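Local coordinates for protein mannan endo-1,4-beta-mannosidase (Mytilus edulis, PDB 2C0H) that hydrolyses internal beta-1,4-mannosidic linkages in the backbones of mannans, galactomannans and glucomannans, working as a monomer, at residues A[61-66]-A[319-324]. The protein carries 3 engineered substitutions. Sequence-based numbering, arbitrary orientation.
Sequences SVRVWL and GAWTWS
S61 OG takes a hydrogen bond from W321 NE1 at 3.0 Å, the N-H pointing to it at 151° and the oxygen lying somewhat off the indole plane. The bond lies inside a TIM barrel: strands 61-68 and 319-322 do not pair with each other but both flank strand 17-25, and their inward side chains meet over it. With CG anti to its carbonyl carbon (chi1 -62°), W321 turns its indole into the barrel interior, toward S61 and R63; R63 CB lies over one face near the rim and R63 CD is 3.9 Å from W321 CE3; F108 meets the same ring. Replacing W321 by an alanine is likely to leave S61 OG without this donor and open a gap beside the aliphatic part of R63. The extended R63 chain carries its guanidinium to E294 and D159 in salt bridges and to N25 and N162 in hydrogen bonds; E294 is the probable nucleophile, which would place the arginine at the catalytic centre. Further along both segments, W65 and W323, both probable substrate binders, meet obliquely, the centroids of their six-membered rings 5.7 Å apart with planes at 43°. W323 NE1 hydrogen-bonds D327 OD2; the two tryptophans come closest at W65 CZ2 and W323 CH2, 3.8 Å.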
loop_
_atom_site.group_PDB
_atom_site.type_symbol
_atom_site.label_atom_id
_atom_site.label_comp_id
_atom_site.label_asym_id
_atom_site.label_seq_id
_atom_site.Cartn_x
_atom_site.Cartn_y
_atom_site.Cartn_z
ATOM N N SER A 61 8.354 -9.951 -2.685
ATOM C CA SER A 61 7.065 -9.262 -2.800
ATOM C C SER A 61 7.072 -8.118 -3.791
ATOM O O SER A 61 8.095 -7.457 -3.989
ATOM C CB SER A 61 6.575 -8.774 -1.435
ATOM O OG SER A 61 7.592 -8.147 -0.691
ATOM N N VAL A 62 5.907 -7.879 -4.388
ATOM C CA VAL A 62 5.705 -6.827 -5.386
ATOM C C VAL A 62 4.416 -6.083 -5.035
ATOM O O VAL A 62 3.412 -6.736 -4.717
ATOM C CB VAL A 62 5.591 -7.390 -6.829
ATOM C CG1 VAL A 62 5.360 -6.286 -7.837
ATOM C CG2 VAL A 62 6.820 -8.162 -7.211
ATOM N N ARG A 63 4.456 -4.751 -5.099
ATOM C CA ARG A 63 3.268 -3.890 -4.993
ATOM C C ARG A 63 2.858 -3.455 -6.406
ATOM O O ARG A 63 3.673 -2.927 -7.182
ATOM C CB ARG A 63 3.561 -2.685 -4.085
ATOM C CG ARG A 63 2.464 -1.627 -3.925
ATOM C CD ARG A 63 2.861 -0.629 -2.806
ATOM N NE ARG A 63 1.884 0.437 -2.509
ATOM C CZ ARG A 63 2.010 1.734 -2.779
ATOM N NH1 ARG A 63 3.080 2.224 -3.395
ATOM N NH2 ARG A 63 1.050 2.575 -2.423
ATOM N N VAL A 64 1.587 -3.657 -6.732
ATOM C CA VAL A 64 1.059 -3.304 -8.047
ATOM C C VAL A 64 -0.238 -2.514 -7.911
ATOM O O VAL A 64 -1.038 -2.807 -7.038
ATOM C CB VAL A 64 0.842 -4.558 -8.910
ATOM C CG1 VAL A 64 -0.259 -5.433 -8.372
ATOM C CG2 VAL A 64 0.556 -4.199 -10.350
ATOM N N TRP A 65 -0.424 -1.499 -8.745
ATOM C CA TRP A 65 -1.618 -0.635 -8.689
ATOM C C TRP A 65 -2.715 -1.156 -9.625
ATOM O O TRP A 65 -2.449 -1.545 -10.770
ATOM C CB TRP A 65 -1.253 0.813 -9.039
ATOM C CG TRP A 65 -0.332 1.534 -8.053
ATOM C CD1 TRP A 65 0.354 0.989 -6.989
ATOM C CD2 TRP A 65 0.012 2.910 -8.081
ATOM N NE1 TRP A 65 1.086 1.960 -6.357
ATOM C CE2 TRP A 65 0.911 3.147 -7.018
ATOM C CE3 TRP A 65 -0.342 3.977 -8.918
ATOM C CZ2 TRP A 65 1.439 4.424 -6.758
ATOM C CZ3 TRP A 65 0.182 5.237 -8.658
ATOM C CH2 TRP A 65 1.061 5.446 -7.591
ATOM N N LEU A 66 -3.960 -1.148 -9.132
ATOM C CA LEU A 66 -5.092 -1.771 -9.804
ATOM C C LEU A 66 -6.048 -0.732 -10.450
ATOM O O LEU A 66 -5.884 -0.393 -11.623
ATOM C CB LEU A 66 -5.823 -2.714 -8.821
ATOM C CG LEU A 66 -6.867 -3.662 -9.442
ATOM C CD1 LEU A 66 -6.234 -4.740 -10.297
ATOM C CD2 LEU A 66 -7.680 -4.334 -8.353
ATOM N N GLY A 319 9.263 -4.362 6.446
ATOM C CA GLY A 319 9.394 -4.494 5.021
ATOM C C GLY A 319 9.999 -3.256 4.404
ATOM O O GLY A 319 10.084 -2.203 5.044
ATOM N N ALA A 320 10.442 -3.429 3.159
ATOM C CA ALA A 320 11.014 -2.340 2.379
ATOM C C ALA A 320 10.770 -2.618 0.888
ATOM O O ALA A 320 11.171 -3.654 0.368
ATOM C CB ALA A 320 12.490 -2.224 2.689
ATOM N N TRP A 321 10.040 -1.714 0.236
ATOM C CA TRP A 321 9.748 -1.789 -1.186
ATOM C C TRP A 321 10.288 -0.550 -1.904
ATOM O O TRP A 321 9.913 0.555 -1.590
ATOM C CB TRP A 321 8.249 -1.865 -1.433
ATOM C CG TRP A 321 7.584 -3.064 -0.843
ATOM C CD1 TRP A 321 8.097 -4.323 -0.735
ATOM C CD2 TRP A 321 6.247 -3.126 -0.337
ATOM N NE1 TRP A 321 7.154 -5.174 -0.180
ATOM C CE2 TRP A 321 6.017 -4.456 0.080
ATOM C CE3 TRP A 321 5.227 -2.190 -0.200
ATOM C CZ2 TRP A 321 4.798 -4.867 0.634
ATOM C CZ3 TRP A 321 4.012 -2.610 0.359
ATOM C CH2 TRP A 321 3.827 -3.922 0.774
ATOM N N THR A 322 11.207 -0.743 -2.846
ATOM C CA THR A 322 11.738 0.379 -3.585
ATOM C C THR A 322 10.753 0.906 -4.620
ATOM O O THR A 322 9.865 0.197 -5.069
ATOM C CB THR A 322 13.003 -0.019 -4.332
ATOM O OG1 THR A 322 12.747 -1.164 -5.128
ATOM C CG2 THR A 322 14.152 -0.269 -3.365
ATOM N N TRP A 323 10.946 2.154 -5.012
ATOM C CA TRP A 323 10.182 2.766 -6.071
ATOM C C TRP A 323 11.119 3.027 -7.247
ATOM O O TRP A 323 12.082 3.793 -7.053
ATOM C CB TRP A 323 9.628 4.109 -5.595
ATOM C CG TRP A 323 8.866 4.791 -6.668
ATOM C CD1 TRP A 323 9.341 5.703 -7.575
ATOM C CD2 TRP A 323 7.501 4.556 -7.004
ATOM N NE1 TRP A 323 8.325 6.074 -8.430
ATOM C CE2 TRP A 323 7.192 5.371 -8.105
ATOM C CE3 TRP A 323 6.504 3.730 -6.476
ATOM C CZ2 TRP A 323 5.923 5.389 -8.684
ATOM C CZ3 TRP A 323 5.240 3.765 -7.048
ATOM C CH2 TRP A 323 4.968 4.573 -8.142
ATOM N N SER A 324 10.911 2.453 -8.438
ATOM C CA SER A 324 10.044 1.313 -8.804
ATOM C C SER A 324 10.617 0.618 -10.059
ATOM O O SER A 324 11.611 1.085 -10.630
ATOM C CB SER A 324 8.641 1.797 -9.168
ATOM O OG SER A 324 8.691 2.552 -10.373
#